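Side-chain contacts in nucleotidyltransferase-like protein (Exiguobacterium sibiricum, PDB 3C18), which is probably a nucleotidyltransferase, with a nucleotidyltransferase-like domain, a predicted substrate-binding region and a helix-turn-helix domain, though its substrate is not established: residues 119-124 and 249-254; 219-224 and 266-271; 225-230 and 258-263. All blocks are in the same frame, centred on the assembly; numbering follows the deposited sequence. Where two conformers were deposited one is given.

Overall arrangement
The three contacts lie along the helix-turn-helix domain and its junction with helix 116-142. In chain order the segments run 119-124, 219-224, 225-230, 249-254, 258-263 and 266-271: contact 1 alternates with the other two, while contact 3 is nested inside the loop closed by contact 2. The centres of contacts 2 and 3 are about 6 Å apart, those of contacts 1 and 3 about 10 Å, and those of contacts 1 and 2 about 14 Å. Helix 220-231 serves contacts 2 and 3; helix 253-265, with the turn leading into it, serves contacts 1 and 3. Ser124 bonding to Gly223 and Phe228 packing on Leu268 are consistent with one packed core between helix 116-142 and the C-terminal domain.

Contact 1: 119-124 and 249-254; sequences RCLQMS and LTELKV
Leu252 meets Leu121 and Ser124 where the turn leading into helix 253-265 packs against helix 116-142. The turn belongs to a helix-turn-helix domain whose small antiparallel sheet is consistent with a winged helix. It is a short 3-10 turn, closed by a backbone bond from Leu252 N to Leu249 O of 2.8 Å. From CB, which points at helix 116-142, the side chain of Leu252 runs in between Leu121 and Ser124. Its branch point CG lies 4.3 Å from CD1 of Leu121. Beyond it both methyls arrive at one carbon of the serine: Leu252 CD2 stops 4.0 Å from Ser124 CB, and Leu252 CD1 reaches the same carbon at 4.2 Å. The serine thus offers its CB to the leucine fork, while its OG is used on helix 220-231, in a hydrogen bond to Gly223 O. Tyr226 of that helix also packs on both Leu121 and Ser124, so these side chains sit where three helical segments converge.

Leu121, one turn earlier on the same helix, has CG anti to the backbone N (chi1 174°), which brings both methyls to the 249-254 turn: CD1 goes to Leu252 and CD2 to the aliphatic part of Glu251. The carboxylate of Glu251 leads off to Arg77 of helix 72-81, with which OE2 forms a salt bridge. Nothing polar joins the two segments directly, and the side-chain contact with Glu251 is a loose one, Leu121 CD2 to Glu251 CG at 4.5 Å.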
ATOM      1  N   ARG A 119     -15.556 -10.832  -3.143  1.00 30.89           N
ATOM      2  CA  ARG A 119     -15.446 -10.182  -4.433  1.00 29.03           C
ATOM      3  C   ARG A 119     -15.906  -8.749  -4.352  1.00 30.24           C
ATOM      4  O   ARG A 119     -15.293  -7.848  -4.919  1.00 29.05           O
ATOM      5  CB  ARG A 119     -16.259 -10.891  -5.502  1.00 30.72           C
ATOM      6  CG  ARG A 119     -15.984 -10.310  -6.866  1.00 33.83           C
ATOM      7  CD  ARG A 119     -16.521 -11.203  -7.984  1.00 32.30           C
ATOM      8  NE  ARG A 119     -17.960 -11.287  -7.899  1.00 39.44           N
ATOM      9  CZ  ARG A 119     -18.794 -10.477  -8.537  1.00 45.52           C
ATOM     10  NH1 ARG A 119     -18.339  -9.525  -9.339  1.00 42.34           N
ATOM     11  NH2 ARG A 119     -20.092 -10.638  -8.382  1.00 48.38           N
ATOM     12  N   CYS A 120     -17.003  -8.548  -3.641  1.00 30.74           N
ATOM     13  CA  CYS A 120     -17.629  -7.214  -3.552  1.00 29.97           C
ATOM     14  C   CYS A 120     -16.764  -6.280  -2.760  1.00 26.80           C
ATOM     15  O   CYS A 120     -16.670  -5.105  -3.081  1.00 27.93           O
ATOM     16  CB  CYS A 120     -19.040  -7.275  -2.959  1.00 34.25           C
ATOM     17  SG  CYS A 120     -20.200  -7.950  -4.190  1.00 40.83           S
ATOM     18  N   LEU A 121     -16.105  -6.815  -1.745  1.00 26.23           N
ATOM     19  CA  LEU A 121     -15.192  -6.001  -0.913  1.00 26.23           C
ATOM     20  C   LEU A 121     -14.001  -5.566  -1.750  1.00 28.86           C
ATOM     21  O   LEU A 121     -13.556  -4.418  -1.702  1.00 30.41           O
ATOM     22  CB  LEU A 121     -14.698  -6.793   0.304  1.00 27.50           C
ATOM     23  CG  LEU A 121     -13.638  -6.075   1.146  1.00 27.96           C
ATOM     24  CD1 LEU A 121     -14.073  -4.675   1.507  1.00 25.83           C
ATOM     25  CD2 LEU A 121     -13.295  -6.900   2.370  1.00 25.43           C
ATOM     26  N   GLN A 122     -13.496  -6.503  -2.534  1.00 28.60           N
ATOM     27  CA  GLN A 122     -12.375  -6.209  -3.448  1.00 25.14           C
ATOM     28  C   GLN A 122     -12.746  -5.148  -4.492  1.00 28.54           C
ATOM     29  O   GLN A 122     -11.913  -4.336  -4.914  1.00 29.72           O
ATOM     30  CB  GLN A 122     -11.881  -7.487  -4.092  1.00 27.88           C
ATOM     31  CG  GLN A 122     -11.082  -8.378  -3.101  1.00 27.63           C
ATOM     32  CD  GLN A 122     -10.566  -9.625  -3.721  1.00 28.13           C
ATOM     33  OE1 GLN A 122     -10.153  -9.621  -4.893  1.00 27.88           O
ATOM     34  NE2 GLN A 122     -10.551 -10.731  -2.933  1.00 28.83           N
HETATM   35  N   MSE A 123     -14.009  -5.166  -4.916  1.00 31.25           N
HETATM   36  CA  MSE A 123     -14.491  -4.232  -5.921  1.00 26.68           C
HETATM   37  C   MSE A 123     -14.567  -2.864  -5.315  1.00 28.89           C
HETATM   38  O   MSE A 123     -14.195  -1.902  -5.946  1.00 27.06           O
HETATM   39  CB  MSE A 123     -15.828  -4.648  -6.545  1.00 29.61           C
HETATM   40  CG  MSE A 123     -15.717  -5.812  -7.470  1.00 30.30           C
HETATM   41 SE   MSE A 123     -17.301  -6.060  -8.562  0.75 33.39          SE
HETATM   42  CE  MSE A 123     -18.559  -6.575  -7.182  1.00 34.90           C
ATOM     43  N   SER A 124     -14.967  -2.763  -4.058  1.00 26.81           N
ATOM     44  CA  SER A 124     -15.025  -1.444  -3.391  1.00 24.85           C
ATOM     45  C   SER A 124     -13.628  -0.892  -3.166  1.00 25.75           C
ATOM     46  O   SER A 124     -13.403   0.276  -3.281  1.00 26.90           O
ATOM     47  CB  SER A 124     -15.777  -1.498  -2.063  1.00 28.46           C
ATOM     48  OG  SER A 124     -17.170  -1.797  -2.264  1.00 36.90           O
ATOM     49  N   LEU A 249     -16.373  -2.738   7.681  1.00 30.46           N
ATOM     50  CA  LEU A 249     -15.849  -1.631   6.823  1.00 27.93           C
ATOM     51  C   LEU A 249     -14.401  -1.293   7.136  1.00 30.02           C
ATOM     52  O   LEU A 249     -13.847  -0.324   6.674  1.00 32.06           O
ATOM     53  CB  LEU A 249     -16.706  -0.390   6.989  1.00 26.37           C
ATOM     54  CG  LEU A 249     -18.167  -0.534   6.529  1.00 24.55           C
ATOM     55  CD1 LEU A 249     -18.973   0.730   6.831  1.00 24.32           C
ATOM     56  CD2 LEU A 249     -18.198  -0.928   5.017  1.00 24.83           C
ATOM     57  N   THR A 250     -13.796  -2.130   7.945  1.00 32.70           N
ATOM     58  CA  THR A 250     -12.413  -1.921   8.422  0.50 32.17           C
ATOM     59  C   THR A 250     -11.452  -1.604   7.310  1.00 30.29           C
ATOM     60  O   THR A 250     -10.657  -0.696   7.376  1.00 30.38           O
ATOM     61  CB  THR A 250     -11.857  -3.188   9.115  0.50 32.94           C
ATOM     62  OG1 THR A 250     -12.518  -3.379  10.369  0.50 31.76           O
ATOM     63  CG2 THR A 250     -10.334  -3.083   9.331  0.50 34.43           C
ATOM     64  N   GLU A 251     -11.517  -2.410   6.277  1.00 31.42           N
ATOM     65  CA  GLU A 251     -10.574  -2.281   5.145  1.00 30.47           C
ATOM     66  C   GLU A 251     -10.847  -1.047   4.314  1.00 31.14           C
ATOM     67  O   GLU A 251     -10.018  -0.633   3.519  1.00 29.34           O
ATOM     68  CB  GLU A 251     -10.627  -3.508   4.242  1.00 33.70           C
ATOM     69  CG  GLU A 251     -10.273  -4.823   4.947  1.00 35.16           C
ATOM     70  CD  GLU A 251      -8.820  -4.849   5.450  1.00 46.22           C
ATOM     71  OE1 GLU A 251      -7.938  -4.202   4.839  1.00 36.05           O
ATOM     72  OE2 GLU A 251      -8.572  -5.546   6.447  1.00 36.33           O
ATOM     73  N   LEU A 252     -12.009  -0.442   4.531  1.00 30.18           N
ATOM     74  CA  LEU A 252     -12.403   0.709   3.732  1.00 29.81           C
ATOM     75  C   LEU A 252     -12.233   1.999   4.493  1.00 31.03           C
ATOM     76  O   LEU A 252     -12.473   3.060   3.950  1.00 30.83           O
ATOM     77  CB  LEU A 252     -13.855   0.579   3.289  1.00 30.91           C
ATOM     78  CG  LEU A 252     -14.169  -0.394   2.155  1.00 35.05           C
ATOM     79  CD1 LEU A 252     -15.698  -0.587   2.025  1.00 30.14           C
ATOM     80  CD2 LEU A 252     -13.543   0.131   0.865  1.00 32.49           C
ATOM     81  N   LYS A 253     -11.772   1.926   5.741  1.00 31.58           N
ATOM     82  CA  LYS A 253     -11.672   3.150   6.571  1.00 32.05           C
ATOM     83  C   LYS A 253     -10.951   4.275   5.848  1.00 33.84           C
ATOM     84  O   LYS A 253     -11.367   5.432   5.863  1.00 37.12           O
ATOM     85  CB  LYS A 253     -10.983   2.905   7.924  1.00 34.14           C
ATOM     86  CG  LYS A 253     -11.823   2.171   8.909  1.00 32.74           C
ATOM     87  CD  LYS A 253     -11.108   1.949  10.243  1.00 34.99           C
ATOM     88  CE  LYS A 253     -10.751   3.217  10.995  1.00 43.63           C
ATOM     89  NZ  LYS A 253     -10.362   2.895  12.438  1.00 38.34           N
ATOM     90  N   VAL A 254      -9.881   3.924   5.172  1.00 28.60           N
ATOM     91  CA  VAL A 254      -9.009   4.948   4.606  1.00 29.65           C
ATOM     92  C   VAL A 254      -9.677   5.747   3.524  1.00 32.40           C
ATOM     93  O   VAL A 254      -9.306   6.914   3.254  1.00 32.78           O
ATOM     94  CB  VAL A 254      -7.704   4.340   4.069  1.00 31.83           C
ATOM     95  CG1 VAL A 254      -6.992   5.319   3.153  1.00 33.41           C
ATOM     96  CG2 VAL A 254      -6.809   3.967   5.244  1.00 34.08           C
TER

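Contact 2: 219-224 and 266-271; sequences KVLSGG and KGLIRI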
ATOM      1  N   LYS A 219     -19.539   2.351 -13.418  1.00 31.97           N
ATOM      2  CA  LYS A 219     -19.228   1.231 -12.502  1.00 27.36           C
ATOM      3  C   LYS A 219     -19.487   1.590 -11.047  1.00 24.92           C
ATOM      4  O   LYS A 219     -19.038   0.945 -10.130  1.00 27.22           O
ATOM      5  CB  LYS A 219     -17.767   0.811 -12.653  1.00 28.93           C
ATOM      6  CG  LYS A 219     -17.405   0.418 -14.086  1.00 34.68           C
ATOM      7  CD  LYS A 219     -16.057  -0.255 -14.219  1.00 36.22           C
ATOM      8  CE  LYS A 219     -15.752  -0.634 -15.663  1.00 41.83           C
ATOM      9  NZ  LYS A 219     -16.490  -1.837 -16.084  1.00 33.45           N
ATOM     10  N   VAL A 220     -20.252   2.630 -10.877  1.00 26.25           N
ATOM     11  CA  VAL A 220     -20.508   3.194  -9.570  1.00 30.32           C
ATOM     12  C   VAL A 220     -21.146   2.153  -8.659  1.00 31.37           C
ATOM     13  O   VAL A 220     -20.829   2.045  -7.457  1.00 33.22           O
ATOM     14  CB  VAL A 220     -21.377   4.497  -9.700  1.00 31.23           C
ATOM     15  CG1 VAL A 220     -22.817   4.154 -10.056  1.00 33.67           C
ATOM     16  CG2 VAL A 220     -21.313   5.304  -8.409  1.00 32.87           C
ATOM     17  N   LEU A 221     -22.039   1.359  -9.226  1.00 32.12           N
ATOM     18  CA  LEU A 221     -22.744   0.366  -8.394  1.00 31.85           C
ATOM     19  C   LEU A 221     -21.841  -0.794  -8.002  1.00 31.76           C
ATOM     20  O   LEU A 221     -22.021  -1.424  -6.950  1.00 30.81           O
ATOM     21  CB  LEU A 221     -24.045  -0.116  -9.029  1.00 35.65           C
ATOM     22  CG  LEU A 221     -25.161   0.937  -9.063  1.00 40.65           C
ATOM     23  CD1 LEU A 221     -26.437   0.349  -9.713  1.00 41.83           C
ATOM     24  CD2 LEU A 221     -25.449   1.496  -7.656  1.00 36.32           C
ATOM     25  N   SER A 222     -20.832  -1.052  -8.814  1.00 33.10           N
ATOM     26  CA  SER A 222     -19.890  -2.142  -8.514  1.00 34.14           C
ATOM     27  C   SER A 222     -19.044  -1.727  -7.329  1.00 32.98           C
ATOM     28  O   SER A 222     -18.706  -2.512  -6.430  1.00 30.59           O
ATOM     29  CB  SER A 222     -18.993  -2.444  -9.706  1.00 35.51           C
ATOM     30  OG  SER A 222     -19.746  -3.065 -10.740  1.00 38.82           O
ATOM     31  N   GLY A 223     -18.747  -0.451  -7.326  1.00 30.53           N
ATOM     32  CA  GLY A 223     -17.906   0.120  -6.317  1.00 30.57           C
ATOM     33  C   GLY A 223     -18.620   0.270  -4.982  1.00 31.44           C
ATOM     34  O   GLY A 223     -18.042   0.053  -3.916  1.00 33.11           O
ATOM     35  N   GLY A 224     -19.903   0.580  -5.038  1.00 30.22           N
ATOM     36  CA  GLY A 224     -20.627   0.915  -3.801  1.00 29.71           C
ATOM     37  C   GLY A 224     -21.397  -0.223  -3.181  1.00 30.33           C
ATOM     38  O   GLY A 224     -21.823  -0.149  -2.046  1.00 29.99           O
ATOM     39  N   LYS A 266     -23.517  11.375  -6.601  1.00 31.97           N
ATOM     40  CA  LYS A 266     -24.098  10.535  -7.651  1.00 34.37           C
ATOM     41  C   LYS A 266     -25.516  10.139  -7.295  1.00 36.03           C
ATOM     42  O   LYS A 266     -26.185   9.389  -8.019  1.00 36.26           O
ATOM     43  CB  LYS A 266     -23.279   9.263  -7.851  1.00 34.65           C
ATOM     44  CG  LYS A 266     -21.918   9.515  -8.403  1.00 40.48           C
ATOM     45  CD  LYS A 266     -21.969  10.296  -9.670  1.00 44.71           C
ATOM     46  CE  LYS A 266     -20.619  10.880 -10.010  1.00 50.08           C
ATOM     47  NZ  LYS A 266     -20.746  11.988 -10.969  1.00 50.25           N
ATOM     48  N   GLY A 267     -25.956  10.626  -6.151  1.00 30.85           N
ATOM     49  CA  GLY A 267     -27.328  10.430  -5.711  1.00 28.77           C
ATOM     50  C   GLY A 267     -27.617   9.108  -5.065  1.00 31.10           C
ATOM     51  O   GLY A 267     -28.762   8.772  -4.863  1.00 29.64           O
ATOM     52  N   LEU A 268     -26.581   8.375  -4.679  1.00 28.36           N
ATOM     53  CA  LEU A 268     -26.773   7.019  -4.103  1.00 28.05           C
ATOM     54  C   LEU A 268     -26.783   6.988  -2.573  1.00 28.58           C
ATOM     55  O   LEU A 268     -27.170   6.016  -1.943  1.00 26.98           O
ATOM     56  CB  LEU A 268     -25.679   6.096  -4.608  1.00 30.85           C
ATOM     57  CG  LEU A 268     -25.763   5.824  -6.115  1.00 33.79           C
ATOM     58  CD1 LEU A 268     -24.514   5.061  -6.581  1.00 34.86           C
ATOM     59  CD2 LEU A 268     -27.033   5.044  -6.401  1.00 36.35           C
ATOM     60  N   ILE A 269     -26.316   8.084  -2.003  1.00 27.17           N
ATOM     61  CA  ILE A 269     -26.306   8.264  -0.555  1.00 25.32           C
ATOM     62  C   ILE A 269     -26.907   9.611  -0.260  1.00 26.41           C
ATOM     63  O   ILE A 269     -26.680  10.594  -0.976  1.00 27.13           O
ATOM     64  CB  ILE A 269     -24.884   8.144   0.074  1.00 28.55           C
ATOM     65  CG1 ILE A 269     -24.480   6.680   0.257  1.00 28.81           C
ATOM     66  CG2 ILE A 269     -24.856   8.774   1.467  1.00 25.46           C
ATOM     67  CD1 ILE A 269     -23.045   6.505   0.739  1.00 28.39           C
ATOM     68  N   ARG A 270     -27.725   9.636   0.775  1.00 27.28           N
ATOM     69  CA  ARG A 270     -28.402  10.848   1.218  1.00 27.94           C
ATOM     70  C   ARG A 270     -27.774  11.421   2.458  1.00 25.32           C
ATOM     71  O   ARG A 270     -27.675  10.776   3.445  1.00 26.37           O
ATOM     72  CB  ARG A 270     -29.894  10.550   1.510  1.00 30.49           C
ATOM     73  CG  ARG A 270     -30.711  11.787   1.938  1.00 42.97           C
ATOM     74  CD  ARG A 270     -32.235  11.527   1.884  1.00 52.66           C
ATOM     75  NE  ARG A 270     -32.543  10.155   2.286  1.00 59.15           N
ATOM     76  CZ  ARG A 270     -33.015   9.223   1.463  1.00 62.36           C
ATOM     77  NH1 ARG A 270     -33.293   9.525   0.195  1.00 60.24           N
ATOM     78  NH2 ARG A 270     -33.236   7.994   1.923  1.00 61.33           N
ATOM     79  N   ILE A 271     -27.387  12.676   2.378  1.00 26.45           N
ATOM     80  CA  ILE A 271     -26.786  13.395   3.524  1.00 28.98           C
ATOM     81  C   ILE A 271     -27.806  14.242   4.278  1.00 30.22           C
ATOM     82  O   ILE A 271     -28.601  14.977   3.697  1.00 31.70           O
ATOM     83  CB  ILE A 271     -25.553  14.280   3.067  1.00 26.80           C
ATOM     84  CG1 ILE A 271     -24.847  14.850   4.274  1.00 23.74           C
ATOM     85  CG2 ILE A 271     -25.982  15.386   2.145  1.00 24.19           C
ATOM     86  CD1 ILE A 271     -23.530  15.522   3.958  1.00 25.48           C
TER
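Val220 and Lys266 bring the backbones nearest, with CA atoms 8.4 Å apart, where the first turn of helix 220-231 faces the end of helix 253-265. The contact joins the first helix of the helix-turn-helix domain to the turn between helix 253-265 and strand 269-275, an edge strand of the three-stranded antiparallel sheet. That turn is a Schellman motif: Gly267 has positive phi (81°) and the chain bonds back into the last helical turn. Leu268, next along, points its CB at helix 220-231 and makes the main side-chain contact.

One methyl of Leu268, CD1, is shared by two residues. It lies 3.7 Å from CG2 of Val220, the two side chains reaching toward each other tip to tip, and 3.8 Å from CD2 of Leu221, whose side chain crosses that of Leu268 at about a right angle. Val220 uses both methyls on it, since CG1 is also 4.0 Å from Leu268 CD1. The valine torsion explains this: chi1 of 73° sets CG2 anti to the backbone N and turns CG1 into the crowded position between N and the carbonyl carbon. Lys266 takes part through CG, near the start of its chain, 4.3 Å from Val220 CG2; its NZ turns away to a weak hydrogen bond with Gln217 OE1.

Phe262 also packs on Val220, and Phe228 on Leu268. Backbone bonds pair Leu268 with Val289 and, within the strand, Arg270 with Glu287. Between the segments themselves there is no hydrogen bond: the join is apolar, fully buried only at Val220, with Leu221 at the solvent-facing rim.

Contact 3: 225-230 and 258-263; sequences KYLFEV and SLVDFF
Phe228 and Phe263 form the aromatic part of this contact, an edge-to-face (T-shaped) pair between helical segments 225-230 and 258-263, whose axes cross at -89° and come within 11.9 Å. Phe228 is the edge partner: its CZ stands over the centre of the Phe263 ring, 3.9 Å from Phe263 CG. The ring planes meet at 64° and the centroids are 4.9 Å apart, a tilted T in which C-H groups of Phe228 approach the pi face of Phe263. The CB of Phe228 does not aim straight at the other helix, but with CG anti to the carbonyl carbon (chi1 -57°) the ring swings across to it.

Aliphatic packing supplies the rest. Leu227 comes to the Phe263 ring at its rim, near the ring plane, with CD2 3.8 Å from Phe263 CE2. One ring thus receives an aromatic edge on a face and a methyl at its periphery. The same Leu227 CD2 also approaches Val260 CG2, at 4.2 Å. All four residues are buried.

Asp261, on another side of the helix, makes salt bridges to Arg265 and to Arg31 of the second subunit. Within the helix-turn-helix domain, the core is extended by Ile269 of strand 269-275, which packs on Phe228, Val260 and Phe263, and by Leu249 against Leu227, while helix 116-142 receives Tyr226 and Phe262.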
ATOM      1  N   LYS A 225     -21.584  -1.271  -3.948  1.00 29.23           N
ATOM      2  CA  LYS A 225     -22.440  -2.393  -3.523  1.00 31.82           C
ATOM      3  C   LYS A 225     -22.125  -2.949  -2.114  1.00 31.94           C
ATOM      4  O   LYS A 225     -23.012  -3.158  -1.282  1.00 30.58           O
ATOM      5  CB  LYS A 225     -22.405  -3.487  -4.595  1.00 34.79           C
ATOM      6  CG  LYS A 225     -23.019  -4.803  -4.235  1.00 44.13           C
ATOM      7  CD  LYS A 225     -22.950  -5.753  -5.448  1.00 56.69           C
ATOM      8  CE  LYS A 225     -23.081  -7.216  -5.033  1.00 65.86           C
ATOM      9  NZ  LYS A 225     -24.461  -7.642  -4.691  1.00 73.94           N
ATOM     10  N   TYR A 226     -20.859  -3.177  -1.837  1.00 33.07           N
ATOM     11  CA  TYR A 226     -20.470  -3.708  -0.514  1.00 28.39           C
ATOM     12  C   TYR A 226     -20.832  -2.735   0.587  1.00 30.08           C
ATOM     13  O   TYR A 226     -21.372  -3.103   1.608  1.00 26.82           O
ATOM     14  CB  TYR A 226     -18.982  -4.021  -0.482  1.00 29.53           C
ATOM     15  CG  TYR A 226     -18.496  -4.609   0.823  1.00 30.07           C
ATOM     16  CD1 TYR A 226     -18.496  -5.976   1.034  1.00 31.69           C
ATOM     17  CD2 TYR A 226     -18.016  -3.808   1.815  1.00 31.22           C
ATOM     18  CE1 TYR A 226     -18.033  -6.512   2.200  1.00 31.81           C
ATOM     19  CE2 TYR A 226     -17.565  -4.340   3.008  1.00 24.78           C
ATOM     20  CZ  TYR A 226     -17.576  -5.689   3.183  1.00 28.78           C
ATOM     21  OH  TYR A 226     -17.126  -6.202   4.364  1.00 29.52           O
ATOM     22  N   LEU A 227     -20.552  -1.470   0.356  1.00 29.27           N
ATOM     23  CA  LEU A 227     -20.847  -0.415   1.341  1.00 26.76           C
ATOM     24  C   LEU A 227     -22.354  -0.328   1.544  1.00 28.95           C
ATOM     25  O   LEU A 227     -22.863  -0.468   2.648  1.00 24.21           O
ATOM     26  CB  LEU A 227     -20.276   0.941   0.857  1.00 25.35           C
ATOM     27  CG  LEU A 227     -20.525   2.178   1.733  1.00 23.65           C
ATOM     28  CD1 LEU A 227     -19.881   1.955   3.146  1.00 21.50           C
ATOM     29  CD2 LEU A 227     -19.935   3.455   1.084  1.00 26.34           C
ATOM     30  N   PHE A 228     -23.097  -0.266   0.457  1.00 27.48           N
ATOM     31  CA  PHE A 228     -24.569  -0.081   0.555  1.00 28.90           C
ATOM     32  C   PHE A 228     -25.240  -1.234   1.293  1.00 29.44           C
ATOM     33  O   PHE A 228     -26.121  -1.044   2.108  1.00 33.13           O
ATOM     34  CB  PHE A 228     -25.214   0.063  -0.813  1.00 27.22           C
ATOM     35  CG  PHE A 228     -24.653   1.183  -1.621  1.00 28.00           C
ATOM     36  CD1 PHE A 228     -24.152   2.301  -0.987  1.00 30.40           C
ATOM     37  CD2 PHE A 228     -24.701   1.145  -3.002  1.00 30.99           C
ATOM     38  CE1 PHE A 228     -23.665   3.358  -1.717  1.00 27.09           C
ATOM     39  CE2 PHE A 228     -24.176   2.188  -3.746  1.00 32.91           C
ATOM     40  CZ  PHE A 228     -23.662   3.296  -3.090  1.00 23.51           C
ATOM     41  N   GLU A 229     -24.740  -2.425   1.058  1.00 32.30           N
ATOM     42  CA  GLU A 229     -25.309  -3.621   1.670  1.00 32.14           C
ATOM     43  C   GLU A 229     -25.063  -3.579   3.166  1.00 34.69           C
ATOM     44  O   GLU A 229     -25.940  -3.921   3.956  1.00 34.47           O
ATOM     45  CB  GLU A 229     -24.698  -4.897   1.106  1.00 34.68           C
ATOM     46  CG  GLU A 229     -25.262  -6.196   1.704  1.00 36.53           C
ATOM     47  N   VAL A 230     -23.862  -3.170   3.565  1.00 29.19           N
ATOM     48  CA  VAL A 230     -23.558  -3.072   5.011  1.00 28.53           C
ATOM     49  C   VAL A 230     -24.462  -1.995   5.623  1.00 29.16           C
ATOM     50  O   VAL A 230     -25.011  -2.156   6.715  1.00 30.63           O
ATOM     51  CB  VAL A 230     -22.072  -2.749   5.289  1.00 30.95           C
ATOM     52  CG1 VAL A 230     -21.862  -2.253   6.744  1.00 27.21           C
ATOM     53  CG2 VAL A 230     -21.232  -3.964   5.012  1.00 29.85           C
ATOM     54  N   SER A 258     -14.076   9.638   1.147  1.00 26.37           N
ATOM     55  CA  SER A 258     -14.147   9.981  -0.298  1.00 26.85           C
ATOM     56  C   SER A 258     -15.196   9.212  -1.047  1.00 29.35           C
ATOM     57  O   SER A 258     -15.762   9.692  -2.025  1.00 31.56           O
ATOM     58  CB  SER A 258     -12.815   9.714  -1.009  1.00 31.00           C
ATOM     59  OG  SER A 258     -11.818  10.422  -0.317  1.00 40.90           O
ATOM     60  N   LEU A 259     -15.392   7.972  -0.649  1.00 27.35           N
ATOM     61  CA  LEU A 259     -16.415   7.128  -1.289  1.00 27.90           C
ATOM     62  C   LEU A 259     -17.765   7.717  -0.991  1.00 27.26           C
ATOM     63  O   LEU A 259     -18.589   7.886  -1.883  1.00 26.30           O
ATOM     64  CB  LEU A 259     -16.375   5.700  -0.813  1.00 25.79           C
ATOM     65  CG  LEU A 259     -15.251   4.797  -1.311  1.00 34.33           C
ATOM     66  CD1 LEU A 259     -15.315   3.396  -0.617  1.00 32.16           C
ATOM     67  CD2 LEU A 259     -15.341   4.676  -2.810  1.00 28.63           C
ATOM     68  N   VAL A 260     -17.978   8.062   0.271  1.00 26.15           N
ATOM     69  CA  VAL A 260     -19.261   8.599   0.673  1.00 27.20           C
ATOM     70  C   VAL A 260     -19.556   9.929  -0.030  1.00 27.28           C
ATOM     71  O   VAL A 260     -20.661  10.169  -0.508  1.00 28.14           O
ATOM     72  CB  VAL A 260     -19.391   8.693   2.201  1.00 29.29           C
ATOM     73  CG1 VAL A 260     -20.511   9.628   2.572  1.00 31.00           C
ATOM     74  CG2 VAL A 260     -19.632   7.304   2.780  1.00 28.59           C
ATOM     75  N   ASP A 261     -18.553  10.773  -0.132  1.00 26.84           N
ATOM     76  CA  ASP A 261     -18.684  12.075  -0.797  1.00 27.29           C
ATOM     77  C   ASP A 261     -19.108  11.867  -2.224  1.00 30.00           C
ATOM     78  O   ASP A 261     -19.972  12.560  -2.791  1.00 30.39           O
ATOM     79  CB  ASP A 261     -17.330  12.770  -0.826  1.00 29.52           C
ATOM     80  CG  ASP A 261     -17.365  14.136  -1.511  1.00 37.93           C
ATOM     81  OD1 ASP A 261     -17.732  15.129  -0.850  1.00 44.81           O
ATOM     82  OD2 ASP A 261     -16.943  14.245  -2.680  1.00 43.31           O
ATOM     83  N   PHE A 262     -18.478  10.872  -2.822  1.00 28.49           N
ATOM     84  CA  PHE A 262     -18.739  10.565  -4.213  1.00 26.72           C
ATOM     85  C   PHE A 262     -20.156  10.057  -4.403  1.00 27.92           C
ATOM     86  O   PHE A 262     -20.886  10.519  -5.241  1.00 29.44           O
ATOM     87  CB  PHE A 262     -17.774   9.533  -4.710  1.00 30.39           C
ATOM     88  CG  PHE A 262     -17.946   9.223  -6.144  1.00 28.88           C
ATOM     89  CD1 PHE A 262     -17.489  10.076  -7.081  1.00 29.58           C
ATOM     90  CD2 PHE A 262     -18.556   8.081  -6.540  1.00 25.04           C
ATOM     91  CE1 PHE A 262     -17.624   9.788  -8.441  1.00 34.73           C
ATOM     92  CE2 PHE A 262     -18.700   7.779  -7.898  1.00 31.23           C
ATOM     93  CZ  PHE A 262     -18.224   8.630  -8.833  1.00 30.23           C
ATOM     94  N   PHE A 263     -20.540   9.101  -3.585  1.00 27.04           N
ATOM     95  CA  PHE A 263     -21.849   8.491  -3.710  1.00 27.43           C
ATOM     96  C   PHE A 263     -22.974   9.519  -3.450  1.00 28.71           C
ATOM     97  O   PHE A 263     -24.053   9.435  -3.993  1.00 30.75           O
ATOM     98  CB  PHE A 263     -21.966   7.290  -2.801  1.00 27.74           C
ATOM     99  CG  PHE A 263     -21.059   6.136  -3.178  1.00 27.83           C
ATOM    100  CD1 PHE A 263     -20.952   5.733  -4.471  1.00 31.20           C
ATOM    101  CD2 PHE A 263     -20.372   5.425  -2.220  1.00 30.45           C
ATOM    102  CE1 PHE A 263     -20.148   4.677  -4.789  1.00 25.83           C
ATOM    103  CE2 PHE A 263     -19.572   4.351  -2.550  1.00 29.53           C
ATOM    104  CZ  PHE A 263     -19.469   3.989  -3.827  1.00 31.27           C
TER